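Local coordinates for protein Pbp related beta-lactamase (Pyrococcus abyssi, PDB 2QMI) that probably hydrolyses peptides as a serine peptidase related to penicillin-binding proteins and beta-lactamases, working inside a self-compartmentalizing octamer, at residues T65-M70 / S257-E262; M70-E75 / K170-V175; R361-V366 / D386-R391; N293-K298 / K352-I357; T53-G58 / G307-Y312. All coordinates share one frame; numbering follows the deposited sequence.

Contact 1: T65-M70 / S257-E262; sequences TALAIM and SIVSKE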
# COMPACT_ATOMS: atom_id res chain seq x y z
N THR A 65 21.79 45.19 -14.23
CA THR A 65 21.82 45.96 -13.00
C THR A 65 23.20 46.61 -12.83
O THR A 65 23.30 47.77 -12.42
CB THR A 65 21.53 45.08 -11.78
OG1 THR A 65 20.18 44.60 -11.84
CG2 THR A 65 21.73 45.87 -10.48
N ALA A 66 24.25 45.85 -13.12
CA ALA A 66 25.61 46.36 -12.98
C ALA A 66 25.89 47.48 -13.98
O ALA A 66 26.61 48.43 -13.67
CB ALA A 66 26.62 45.23 -13.17
N LEU A 67 25.31 47.37 -15.17
CA LEU A 67 25.49 48.38 -16.20
C LEU A 67 24.84 49.69 -15.76
O LEU A 67 25.44 50.76 -15.87
CB LEU A 67 24.89 47.90 -17.53
CG LEU A 67 25.12 48.78 -18.77
CD1 LEU A 67 26.61 48.94 -19.03
CD2 LEU A 67 24.45 48.13 -19.97
N ALA A 68 23.62 49.60 -15.25
CA ALA A 68 22.90 50.78 -14.77
C ALA A 68 23.77 51.50 -13.74
O ALA A 68 23.87 52.73 -13.75
CB ALA A 68 21.58 50.37 -14.14
N ILE A 69 24.39 50.72 -12.86
CA ILE A 69 25.25 51.26 -11.82
C ILE A 69 26.45 51.98 -12.44
O ILE A 69 26.85 53.03 -11.95
CB ILE A 69 25.78 50.14 -10.88
CG1 ILE A 69 24.63 49.59 -10.03
CG2 ILE A 69 26.90 50.67 -10.01
CD1 ILE A 69 24.05 50.57 -9.00
N MET A 70 27.02 51.41 -13.50
CA MET A 70 28.17 52.02 -14.16
C MET A 70 27.77 53.37 -14.74
O MET A 70 28.53 54.34 -14.66
CB MET A 70 28.70 51.13 -15.29
CG MET A 70 29.33 49.81 -14.86
SD MET A 70 30.87 49.98 -13.90
CE MET A 70 30.23 49.88 -12.24
N SER A 257 27.10 53.58 -26.37
CA SER A 257 25.76 54.16 -26.35
C SER A 257 25.22 54.26 -24.92
O SER A 257 24.35 55.08 -24.64
CB SER A 257 24.78 53.31 -27.17
OG SER A 257 25.18 53.18 -28.52
N ILE A 258 25.73 53.41 -24.02
CA ILE A 258 25.26 53.40 -22.62
C ILE A 258 26.29 53.96 -21.65
O ILE A 258 25.95 54.75 -20.77
CB ILE A 258 24.89 51.95 -22.17
CG1 ILE A 258 24.16 51.22 -23.30
CG2 ILE A 258 24.01 52.00 -20.91
CD1 ILE A 258 22.93 51.94 -23.81
N VAL A 259 27.54 53.52 -21.80
CA VAL A 259 28.64 53.97 -20.95
C VAL A 259 29.93 53.95 -21.76
O VAL A 259 30.00 53.30 -22.80
CB VAL A 259 28.85 53.04 -19.71
CG1 VAL A 259 27.59 53.00 -18.85
CG2 VAL A 259 29.25 51.64 -20.16
N SER A 260 30.94 54.66 -21.27
CA SER A 260 32.25 54.70 -21.91
C SER A 260 32.90 53.32 -21.78
O SER A 260 32.59 52.55 -20.87
CB SER A 260 33.14 55.76 -21.26
OG SER A 260 32.62 57.06 -21.47
N LYS A 261 33.82 53.03 -22.70
CA LYS A 261 34.53 51.76 -22.73
C LYS A 261 35.31 51.49 -21.46
O LYS A 261 35.52 50.33 -21.08
CB LYS A 261 35.49 51.75 -23.93
CG LYS A 261 36.36 53.00 -24.04
CD LYS A 261 37.06 53.07 -25.40
CE LYS A 261 37.59 54.47 -25.68
NZ LYS A 261 38.58 54.90 -24.66
N GLU A 262 35.75 52.55 -20.79
CA GLU A 262 36.49 52.40 -19.55
C GLU A 262 35.63 51.67 -18.53
O GLU A 262 36.14 50.94 -17.67
CB GLU A 262 36.90 53.77 -19.00
CG GLU A 262 37.97 54.52 -19.81
CD GLU A 262 37.62 54.68 -21.28
OE1 GLU A 262 36.45 55.02 -21.60
OE2 GLU A 262 38.52 54.47 -22.12
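Leu-67 swings its CG trans to the backbone N (chi1 -174°), and with chi2 at 59° both methyls are sent off the helix to meet Ile-258 and Val-259. On the other side, Val-259 (chi1 -60°) opens its isopropyl group like a fork toward the helix. One prong, CG2, lies 3.9 Å from Leu-67 CD1. The other reaches past it to Met-70, with CG1 4.2 Å from Met-70 CB and 4.1 Å from Met-70 C, so it rests on the helix backbone as well as on a side chain. Ile-258 comes in across the leucine at about a right angle: its CG2 sits 4.0 Å from Leu-67 CD2 and equally far from CG, pressing on the branch point. The two branches of Leu-67 are thus shared out, one to each hydrophobic residue of the incoming loop. Met-70 offers only the root of its side chain here; the chain bends at chi2 and chi3 and carries the thioether away from Val-259, and the residue goes on to touch Tyr-263 and Met-267 of helix 261-267. Ile-188 of helix 180-189 adds to the packing, touching both Leu-67 and Ile-258. At the start of helix 261-267, Lys-261 NZ meets the syn lone pair of Glu-262 OE2 at 2.6 Å, a salt bridge between sequence neighbours, while Ser-260 OG is hydrogen-bonded to Glu-74 further along the first helix. Chemically, then, the contact is carbon on carbon, including one backbone carbonyl carbon, held by van der Waals packing, and the hydrogen bond that ties Ser-260 to helix 61-74 lies beside it.

Contact 2: M70-E75 / K170-V175; sequences MKLVEE and KIIEKV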
# COMPACT_ATOMS: atom_id res chain seq x y z
N MET A 70 27.02 51.41 -13.50
CA MET A 70 28.17 52.02 -14.16
C MET A 70 27.77 53.37 -14.74
O MET A 70 28.53 54.34 -14.66
CB MET A 70 28.70 51.13 -15.29
CG MET A 70 29.33 49.81 -14.86
SD MET A 70 30.87 49.98 -13.90
CE MET A 70 30.23 49.88 -12.24
N LYS A 71 26.58 53.42 -15.32
CA LYS A 71 26.08 54.65 -15.93
C LYS A 71 25.97 55.76 -14.89
O LYS A 71 26.54 56.84 -15.05
CB LYS A 71 24.72 54.39 -16.57
CG LYS A 71 24.29 55.48 -17.55
CD LYS A 71 23.12 55.03 -18.40
CE LYS A 71 22.72 56.09 -19.40
NZ LYS A 71 22.33 57.35 -18.70
N LEU A 72 25.24 55.48 -13.82
CA LEU A 72 25.05 56.45 -12.75
C LEU A 72 26.38 56.91 -12.16
O LEU A 72 26.50 58.05 -11.72
CB LEU A 72 24.14 55.86 -11.66
CG LEU A 72 22.73 55.50 -12.12
CD1 LEU A 72 22.01 54.75 -11.01
CD2 LEU A 72 21.97 56.77 -12.50
N VAL A 73 27.37 56.02 -12.13
CA VAL A 73 28.69 56.38 -11.60
C VAL A 73 29.39 57.33 -12.57
O VAL A 73 29.96 58.36 -12.17
CB VAL A 73 29.56 55.12 -11.40
CG1 VAL A 73 30.95 55.51 -10.91
CG2 VAL A 73 28.89 54.21 -10.39
N GLU A 74 29.34 56.99 -13.85
CA GLU A 74 29.95 57.80 -14.88
C GLU A 74 29.32 59.18 -14.93
O GLU A 74 29.97 60.15 -15.32
CB GLU A 74 29.78 57.11 -16.23
CG GLU A 74 30.00 58.02 -17.40
CD GLU A 74 30.43 57.26 -18.63
OE1 GLU A 74 29.80 56.22 -18.93
OE2 GLU A 74 31.39 57.70 -19.28
N GLU A 75 28.05 59.28 -14.56
CA GLU A 75 27.35 60.56 -14.57
C GLU A 75 27.45 61.26 -13.21
O GLU A 75 26.79 62.27 -12.96
CB GLU A 75 25.89 60.35 -14.97
CG GLU A 75 25.70 60.23 -16.48
CD GLU A 75 24.37 59.59 -16.88
OE1 GLU A 75 23.39 59.71 -16.11
OE2 GLU A 75 24.30 58.96 -17.96
N LYS A 170 17.66 48.87 -5.45
CA LYS A 170 17.11 49.94 -4.62
C LYS A 170 18.00 51.18 -4.69
O LYS A 170 17.52 52.31 -4.65
CB LYS A 170 16.99 49.45 -3.17
CG LYS A 170 16.32 50.45 -2.22
CD LYS A 170 14.98 50.91 -2.79
CE LYS A 170 14.04 49.74 -2.99
NZ LYS A 170 12.82 50.16 -3.76
N ILE A 171 19.31 50.96 -4.78
CA ILE A 171 20.26 52.06 -4.89
C ILE A 171 19.99 52.80 -6.20
O ILE A 171 20.05 54.03 -6.26
CB ILE A 171 21.71 51.53 -4.85
CG1 ILE A 171 22.03 51.05 -3.43
CG2 ILE A 171 22.68 52.61 -5.28
CD1 ILE A 171 23.41 50.51 -3.25
N ILE A 172 19.68 52.04 -7.24
CA ILE A 172 19.39 52.62 -8.55
C ILE A 172 18.17 53.53 -8.47
O ILE A 172 18.17 54.62 -9.04
CB ILE A 172 19.16 51.52 -9.59
CG1 ILE A 172 20.50 50.87 -9.94
CG2 ILE A 172 18.45 52.08 -10.82
CD1 ILE A 172 20.41 49.70 -10.91
N GLU A 173 17.14 53.10 -7.76
CA GLU A 173 15.94 53.91 -7.63
C GLU A 173 16.24 55.14 -6.77
O GLU A 173 15.81 56.25 -7.08
CB GLU A 173 14.81 53.10 -7.00
CG GLU A 173 14.54 51.76 -7.67
CD GLU A 173 13.22 51.14 -7.25
OE1 GLU A 173 12.88 51.23 -6.04
OE2 GLU A 173 12.52 50.57 -8.11
N LYS A 174 16.98 54.92 -5.69
CA LYS A 174 17.34 56.00 -4.79
C LYS A 174 18.08 57.12 -5.53
O LYS A 174 17.79 58.30 -5.34
CB LYS A 174 18.23 55.46 -3.66
CG LYS A 174 18.83 56.55 -2.76
CD LYS A 174 17.75 57.28 -1.97
CE LYS A 174 18.33 58.44 -1.18
NZ LYS A 174 17.27 59.15 -0.42
N VAL A 175 19.01 56.74 -6.39
CA VAL A 175 19.80 57.72 -7.13
C VAL A 175 19.17 58.28 -8.39
O VAL A 175 19.27 59.48 -8.64
CB VAL A 175 21.19 57.13 -7.49
CG1 VAL A 175 21.95 58.10 -8.39
CG2 VAL A 175 21.98 56.86 -6.21
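Leu-72 and Val-175 mark the closest backbone approach, 7.8 Å between CA atoms, where two helical segments run in broadly the same direction. That spacing is bridged mostly by one methyl. Leu-72 has CG trans to its carbonyl carbon (chi1 -62°), and with the chain extended at chi2 its CD1 points straight into the second helix. There it settles against two residues about one turn apart: it is 4.2 Å from Ile-172 CA, 4.3 Å from Ile-172 CG1 and 4.3 Å from Val-175 CG1. Ile-172 is broadly engaged by the first helix, since it also touches Thr-65, Ala-68 and Ile-69; Val-175 goes on to Phe-87. Each segment also carries a salt bridge of its own. Lys-71 NZ meets the syn lone pair of OE2 of Glu-75, the residue just after the helix, at 2.6 Å, and Lys-170 NZ reaches Glu-173 OE1 at 2.5 Å from 32° out of the carboxylate plane, with Glu-137 as a second partner of that lysine. Side-by-side helices with small apolar contacts like these belong to the helical part of the serine beta-lactamase and penicillin-binding protein fold, in which helix 61-74 begins at what appears to be the SxxK motif.

Contact 3: R361-V366 / D386-R391; sequences RILKKV and DVVYLR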
# COMPACT_ATOMS: atom_id res chain seq x y z
N ARG A 361 30.24 11.36 -21.00
CA ARG A 361 30.19 10.25 -21.94
C ARG A 361 30.96 9.04 -21.41
O ARG A 361 30.47 7.92 -21.49
CB ARG A 361 30.77 10.66 -23.30
CG ARG A 361 30.81 9.52 -24.32
CD ARG A 361 31.25 10.01 -25.71
NE ARG A 361 32.43 10.87 -25.63
CZ ARG A 361 33.66 10.44 -25.36
NH1 ARG A 361 33.89 9.16 -25.15
NH2 ARG A 361 34.66 11.31 -25.27
N ILE A 362 32.15 9.28 -20.88
CA ILE A 362 32.97 8.19 -20.34
C ILE A 362 32.31 7.54 -19.12
O ILE A 362 32.29 6.32 -19.00
CB ILE A 362 34.39 8.68 -19.94
CG1 ILE A 362 35.09 9.31 -21.15
CG2 ILE A 362 35.22 7.52 -19.41
CD1 ILE A 362 35.02 8.46 -22.41
N LEU A 363 31.76 8.35 -18.22
CA LEU A 363 31.10 7.83 -17.03
C LEU A 363 29.86 7.00 -17.36
O LEU A 363 29.54 6.04 -16.65
CB LEU A 363 30.70 8.97 -16.10
CG LEU A 363 31.86 9.69 -15.41
CD1 LEU A 363 31.34 10.97 -14.75
CD2 LEU A 363 32.51 8.76 -14.38
N LYS A 364 29.15 7.37 -18.42
CA LYS A 364 27.94 6.63 -18.81
C LYS A 364 28.28 5.17 -19.09
O LYS A 364 27.43 4.30 -18.92
CB LYS A 364 27.28 7.22 -20.05
CG LYS A 364 26.34 8.40 -19.81
CD LYS A 364 25.24 8.43 -20.90
CE LYS A 364 24.39 9.70 -20.85
NZ LYS A 364 25.10 10.88 -21.43
N LYS A 365 29.50 4.92 -19.53
CA LYS A 365 29.95 3.57 -19.85
C LYS A 365 30.08 2.66 -18.63
O LYS A 365 30.00 1.43 -18.74
CB LYS A 365 31.30 3.62 -20.56
CG LYS A 365 31.38 4.46 -21.82
CD LYS A 365 32.77 4.31 -22.44
CE LYS A 365 32.98 5.15 -23.70
NZ LYS A 365 34.39 5.00 -24.19
N VAL A 366 30.28 3.26 -17.47
CA VAL A 366 30.49 2.53 -16.23
C VAL A 366 29.22 2.09 -15.50
O VAL A 366 29.28 1.26 -14.59
CB VAL A 366 31.41 3.37 -15.30
CG1 VAL A 366 31.10 3.13 -13.85
CG2 VAL A 366 32.86 3.02 -15.59
N ASP A 386 28.61 14.09 -10.87
CA ASP A 386 30.05 13.85 -10.84
C ASP A 386 30.47 12.65 -9.98
O ASP A 386 31.65 12.30 -9.95
CB ASP A 386 30.74 15.10 -10.31
CG ASP A 386 32.17 15.21 -10.78
OD1 ASP A 386 32.97 14.29 -10.48
OD2 ASP A 386 32.50 16.22 -11.45
N VAL A 387 29.52 12.02 -9.30
CA VAL A 387 29.85 10.90 -8.43
C VAL A 387 29.38 9.55 -8.94
O VAL A 387 28.35 9.44 -9.60
CB VAL A 387 29.28 11.13 -7.00
CG1 VAL A 387 29.44 9.88 -6.14
CG2 VAL A 387 30.02 12.30 -6.35
N VAL A 388 30.18 8.52 -8.65
CA VAL A 388 29.85 7.17 -9.07
C VAL A 388 29.48 6.38 -7.82
O VAL A 388 30.25 6.34 -6.86
CB VAL A 388 31.05 6.49 -9.76
CG1 VAL A 388 30.66 5.09 -10.23
CG2 VAL A 388 31.53 7.34 -10.93
N TYR A 389 28.31 5.75 -7.84
CA TYR A 389 27.86 4.98 -6.70
C TYR A 389 27.88 3.49 -6.97
O TYR A 389 27.37 3.03 -8.00
CB TYR A 389 26.44 5.38 -6.29
CG TYR A 389 26.33 6.75 -5.63
CD1 TYR A 389 25.94 7.87 -6.37
CD2 TYR A 389 26.59 6.91 -4.27
CE1 TYR A 389 25.82 9.13 -5.75
CE2 TYR A 389 26.48 8.15 -3.65
CZ TYR A 389 26.09 9.25 -4.40
OH TYR A 389 25.99 10.47 -3.76
N LEU A 390 28.46 2.73 -6.05
CA LEU A 390 28.52 1.27 -6.17
C LEU A 390 27.66 0.68 -5.06
O LEU A 390 27.97 0.84 -3.88
CB LEU A 390 29.96 0.79 -6.04
CG LEU A 390 30.17 -0.73 -6.09
CD1 LEU A 390 29.54 -1.30 -7.35
CD2 LEU A 390 31.66 -1.01 -6.06
N ARG A 391 26.57 0.00 -5.42
CA ARG A 391 25.69 -0.59 -4.42
C ARG A 391 25.54 -2.11 -4.57
O ARG A 391 25.68 -2.66 -5.66
CB ARG A 391 24.30 0.06 -4.48
CG ARG A 391 23.44 -0.25 -3.26
CD ARG A 391 21.96 -0.06 -3.55
NE ARG A 391 21.53 -0.94 -4.63
CZ ARG A 391 20.27 -1.11 -5.01
NH1 ARG A 391 19.29 -0.45 -4.39
NH2 ARG A 391 19.98 -1.94 -6.01
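Asp-386 OD2, just before the strand whose Val-388 meets Leu-363, has two partners: Arg-359 in a salt bridge, and Gly-421 N of a second subunit in a weak hydrogen bond. Two residues on, the contact becomes purely apolar. Val-388 is the shared piece, and each of its methyls has its own partner. CG2 lies 3.9 Å from Leu-363 CD2, the two side chains meeting at a slant, while CG1 lies 4.1 Å from Val-366 CG1, with those two side chains nearly perpendicular. Val-366 sits with chi1 at 149°, well off a staggered value, which aims CG1 at the strand. The flanking strand residues point the other way. Val-387 CG1 lies over one face of the Tyr-389 ring, offset toward its rim, and both residues pack on Pro-402 of the second subunit. Strand 387-392 is hydrogen-bonded between strands 378-384 and 400-408 of the antiparallel barrel, so one side of it serves the subunit interface and the other takes the helix. Segment 361-366, on helix 355-364, lies against that second side, with Leu-363 and Val-366 also on Ile-413 of strand 412-419, and Val-366 and Val-388 on Val-381.

Contact 4: N293-K298 / K352-I357; sequences NFLGEK and KELPFI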
# COMPACT_ATOMS: atom_id res chain seq x y z
N ASN A 293 41.14 31.29 -18.50
CA ASN A 293 41.75 30.14 -19.17
C ASN A 293 40.73 29.27 -19.92
O ASN A 293 40.66 28.06 -19.71
CB ASN A 293 42.47 29.28 -18.13
CG ASN A 293 43.52 30.06 -17.37
OD1 ASN A 293 43.63 29.95 -16.14
ND2 ASN A 293 44.30 30.86 -18.09
N PHE A 294 39.95 29.89 -20.80
CA PHE A 294 38.95 29.16 -21.57
C PHE A 294 39.45 28.82 -22.97
O PHE A 294 39.22 29.58 -23.91
CB PHE A 294 37.66 29.98 -21.69
CG PHE A 294 36.58 29.30 -22.49
CD1 PHE A 294 35.90 28.21 -21.97
CD2 PHE A 294 36.26 29.74 -23.77
CE1 PHE A 294 34.91 27.56 -22.71
CE2 PHE A 294 35.28 29.11 -24.52
CZ PHE A 294 34.60 28.01 -23.98
N LEU A 295 40.12 27.68 -23.11
CA LEU A 295 40.64 27.26 -24.41
C LEU A 295 41.56 28.33 -24.98
O LEU A 295 41.44 28.71 -26.15
CB LEU A 295 39.49 26.98 -25.38
CG LEU A 295 38.65 25.71 -25.12
CD1 LEU A 295 38.00 25.81 -23.76
CD2 LEU A 295 37.59 25.54 -26.21
N GLY A 296 42.46 28.83 -24.15
CA GLY A 296 43.40 29.85 -24.58
C GLY A 296 42.79 31.23 -24.82
O GLY A 296 43.42 32.07 -25.46
N GLU A 297 41.57 31.45 -24.33
CA GLU A 297 40.91 32.74 -24.50
C GLU A 297 40.34 33.27 -23.18
O GLU A 297 40.22 32.52 -22.20
CB GLU A 297 39.75 32.61 -25.49
CG GLU A 297 40.12 32.05 -26.86
CD GLU A 297 41.07 32.95 -27.63
OE1 GLU A 297 41.03 34.19 -27.44
OE2 GLU A 297 41.85 32.42 -28.44
N LYS A 298 40.01 34.56 -23.15
CA LYS A 298 39.41 35.15 -21.96
C LYS A 298 37.90 35.19 -22.22
O LYS A 298 37.44 35.90 -23.12
CB LYS A 298 39.91 36.58 -21.72
CG LYS A 298 39.43 37.16 -20.39
CD LYS A 298 39.59 38.67 -20.31
CE LYS A 298 39.13 39.18 -18.94
NZ LYS A 298 39.16 40.67 -18.84
N LYS A 352 36.49 17.01 -26.91
CA LYS A 352 37.76 16.68 -26.26
C LYS A 352 38.32 17.79 -25.37
O LYS A 352 39.11 17.50 -24.45
CB LYS A 352 38.82 16.32 -27.31
CG LYS A 352 38.52 15.05 -28.11
CD LYS A 352 39.71 14.65 -29.00
CE LYS A 352 39.47 13.30 -29.69
NZ LYS A 352 40.68 12.80 -30.42
N GLU A 353 37.93 19.03 -25.63
CA GLU A 353 38.43 20.18 -24.87
C GLU A 353 37.55 20.64 -23.71
O GLU A 353 38.02 21.34 -22.81
CB GLU A 353 38.66 21.38 -25.82
CG GLU A 353 39.63 21.10 -26.96
CD GLU A 353 41.04 21.58 -26.67
OE1 GLU A 353 41.25 22.81 -26.63
OE2 GLU A 353 41.94 20.73 -26.48
N LEU A 354 36.28 20.25 -23.72
CA LEU A 354 35.36 20.63 -22.64
C LEU A 354 35.16 19.47 -21.68
O LEU A 354 34.48 18.50 -22.00
CB LEU A 354 34.01 21.07 -23.22
CG LEU A 354 34.03 22.29 -24.15
CD1 LEU A 354 32.63 22.50 -24.70
CD2 LEU A 354 34.52 23.54 -23.39
N PRO A 355 35.74 19.56 -20.48
CA PRO A 355 35.65 18.52 -19.45
C PRO A 355 34.25 17.97 -19.18
O PRO A 355 34.07 16.75 -19.13
CB PRO A 355 36.29 19.17 -18.22
CG PRO A 355 36.15 20.65 -18.48
CD PRO A 355 36.43 20.75 -19.95
N PHE A 356 33.26 18.85 -19.03
CA PHE A 356 31.91 18.39 -18.75
C PHE A 356 31.32 17.53 -19.87
O PHE A 356 30.30 16.87 -19.66
CB PHE A 356 30.96 19.56 -18.44
CG PHE A 356 31.11 20.76 -19.35
CD1 PHE A 356 31.85 21.86 -18.96
CD2 PHE A 356 30.46 20.79 -20.59
CE1 PHE A 356 31.95 22.99 -19.78
CE2 PHE A 356 30.55 21.92 -21.41
CZ PHE A 356 31.29 23.01 -21.01
N ILE A 357 31.96 17.52 -21.03
CA ILE A 357 31.44 16.73 -22.14
C ILE A 357 32.01 15.31 -22.25
O ILE A 357 31.24 14.36 -22.40
CB ILE A 357 31.63 17.47 -23.49
CG1 ILE A 357 30.88 18.80 -23.43
CG2 ILE A 357 31.08 16.63 -24.63
CD1 ILE A 357 30.97 19.62 -24.69
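The apolar contacts come first, and they centre on Leu-354 CD2, which is received by Phe-294 and Leu-295 together. CD2 stands 4.1 Å from Phe-294 CE1 and 4.2 Å from Leu-295 CD1, meeting the ring at a slant and the leucine at about a right angle. The receiving pair is itself layered: Leu-295 CD1 lies over one face of the Phe-294 ring, offset toward the rim. Phe-294 gets there with CG trans to its backbone N (chi1 179°), which sends the ring back toward Leu-354. Leu-354 in turn sets its CB over a face of Phe-356. A second kind of contact is made by Glu-353, whose bent chain carries OE1 to 4.2 Å from Leu-295 CG; here a carboxylate oxygen touches the leucine at a slant, at the solvent-facing side. Backbone bonds shape both partners. Phe-294 N to Glu-297 O and Glu-297 N to Phe-294 O, each 3.0 Å, close a tight two-residue hairpin, with Leu-295 and Gly-296 both at positive phi as in a type I' turn, so that Leu-295 projects from its tip. Across from it, Leu-354 breaks the helical run, and Ile-357 N to Leu-354 O at 2.9 Å starts the next helix. Among its neighbours, the hairpin leads into strand 297-305 and leans on Met-339 and Ala-343 of helix 334-345, Phe-279 meets Phe-294 edge-to-face, and Leu-354 sits at the joint between helices 350-353 and 355-364, so the contact links a segment of the beta-lactamase family region to one of the octamerisation region.

Contact 5: T53-G58 / G307-Y312; sequences TIYGIG and GMYTGY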
# COMPACT_ATOMS: atom_id res chain seq x y z
N THR A 53 11.11 33.39 -29.59
CA THR A 53 10.49 33.00 -28.32
C THR A 53 11.13 33.61 -27.08
O THR A 53 12.36 33.70 -26.95
CB THR A 53 10.41 31.44 -28.17
OG1 THR A 53 9.88 31.10 -26.88
CG2 THR A 53 11.76 30.82 -28.32
N ILE A 54 10.28 34.05 -26.16
CA ILE A 54 10.72 34.69 -24.93
C ILE A 54 10.76 33.75 -23.73
O ILE A 54 9.82 33.00 -23.47
CB ILE A 54 9.81 35.91 -24.64
CG1 ILE A 54 10.23 37.07 -25.55
CG2 ILE A 54 9.88 36.30 -23.17
CD1 ILE A 54 9.32 38.27 -25.49
N TYR A 55 11.88 33.80 -23.00
CA TYR A 55 12.09 32.98 -21.80
C TYR A 55 12.55 33.90 -20.68
O TYR A 55 12.91 35.05 -20.91
CB TYR A 55 13.22 31.97 -22.00
CG TYR A 55 13.14 31.05 -23.19
CD1 TYR A 55 12.92 29.68 -23.03
CD2 TYR A 55 13.37 31.53 -24.48
CE1 TYR A 55 12.95 28.81 -24.11
CE2 TYR A 55 13.40 30.67 -25.57
CZ TYR A 55 13.19 29.31 -25.39
OH TYR A 55 13.22 28.47 -26.48
N GLY A 56 12.56 33.37 -19.46
CA GLY A 56 13.05 34.15 -18.34
C GLY A 56 14.56 33.97 -18.42
O GLY A 56 15.03 32.92 -18.84
N ILE A 57 15.34 34.98 -18.02
CA ILE A 57 16.78 34.83 -18.12
C ILE A 57 17.50 34.73 -16.78
O ILE A 57 18.70 34.48 -16.74
CB ILE A 57 17.41 35.99 -18.95
CG1 ILE A 57 17.35 37.31 -18.16
CG2 ILE A 57 16.67 36.14 -20.26
CD1 ILE A 57 18.12 38.44 -18.82
N GLY A 58 16.75 34.92 -15.70
CA GLY A 58 17.34 34.84 -14.38
C GLY A 58 18.50 35.79 -14.11
O GLY A 58 18.48 36.94 -14.53
N GLY A 307 14.39 28.33 -11.94
CA GLY A 307 13.72 27.06 -11.75
C GLY A 307 13.13 26.48 -13.01
O GLY A 307 13.63 25.48 -13.53
N MET A 308 12.07 27.10 -13.52
CA MET A 308 11.42 26.61 -14.73
C MET A 308 12.01 27.18 -16.03
O MET A 308 11.61 26.78 -17.11
CB MET A 308 9.91 26.86 -14.69
CG MET A 308 9.48 28.29 -14.95
SD MET A 308 9.77 29.41 -13.58
CE MET A 308 11.29 29.92 -13.90
N TYR A 309 12.93 28.14 -15.91
CA TYR A 309 13.59 28.74 -17.08
C TYR A 309 15.06 28.89 -16.69
O TYR A 309 15.36 29.18 -15.54
CB TYR A 309 13.07 30.16 -17.39
CG TYR A 309 11.63 30.30 -17.82
CD1 TYR A 309 11.18 29.87 -19.07
CD2 TYR A 309 10.71 30.92 -16.97
CE1 TYR A 309 9.85 30.05 -19.46
CE2 TYR A 309 9.38 31.10 -17.35
CZ TYR A 309 8.95 30.67 -18.59
OH TYR A 309 7.63 30.86 -18.93
N THR A 310 15.97 28.69 -17.64
CA THR A 310 17.40 28.86 -17.39
C THR A 310 18.03 29.47 -18.63
O THR A 310 17.46 29.42 -19.72
CB THR A 310 18.13 27.52 -17.06
OG1 THR A 310 18.09 26.65 -18.20
CG2 THR A 310 17.48 26.83 -15.87
N GLY A 311 19.22 30.05 -18.48
CA GLY A 311 19.88 30.65 -19.62
C GLY A 311 21.34 30.95 -19.40
O GLY A 311 21.87 30.75 -18.30
N TYR A 312 22.00 31.42 -20.45
CA TYR A 312 23.42 31.76 -20.39
C TYR A 312 23.80 32.65 -21.57
O TYR A 312 23.28 32.50 -22.67
CB TYR A 312 24.28 30.50 -20.43
CG TYR A 312 25.75 30.77 -20.25
CD1 TYR A 312 26.29 30.96 -18.97
CD2 TYR A 312 26.61 30.86 -21.34
CE1 TYR A 312 27.64 31.23 -18.79
CE2 TYR A 312 27.97 31.13 -21.18
CZ TYR A 312 28.48 31.31 -19.90
OH TYR A 312 29.82 31.56 -19.72
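Tyr-309 is the first residue of 307-312 to touch 53-58, and it does most of the work: its ring lies against the peptide joining Tyr-55 to Gly-56. Gly-56 N sits over one face, 3.6 Å from Tyr-309 CG and offset toward the rim, while Tyr-309 CB approaches Gly-56 O at 3.7 Å. With no side chain on Gly-56, the ring face can come this close to its backbone N. Tyr-309 CD1 comes within 4.1 Å of Tyr-55 CB, at the edge of the Tyr-55 ring and near its plane. The phenol end is held by a hydrogen bond of OH with Ala-211 O. Thr-310 follows with its side chain turned away, OG1 bonded to Ser-329 O; its own carbonyl O passes Gly-56 O at 4.4 Å. The residue leading into strand 310-316 thus packs on strand 55-56 without pairing with it: strand 55-56 has its backbone partner in 238-239, and Thr-310 has its own in Glu-327. The chemistry is that of an aromatic face met edge-on by a peptide, whose N-H side points toward the ring, with a phenol bond fixing the far end, just ahead of the apparent SxxK helix.

Following the chain from the N terminus, contact 5 opens first, at residues 53-58 just before helix 61-74, and closes at 307-312. Inside that long loop lies contact 1, closing at 257-262, and inside contact 1 lies contact 2, closing at 170-175; these two share Met-70 and tie helix 61-74 to its helical surroundings. Contact 4 opens at 293-298, before contact 5 has closed, and ends at 352-357, so the two cross, entering the large antiparallel sheet through neighbouring strands. Contact 3 follows in series, carrying helix 355-364 onto the barrel. Contacts 1 and 3, centres about 45 Å apart, lie on opposite sides of the chain's centre, with contact 4 joining the two domains between.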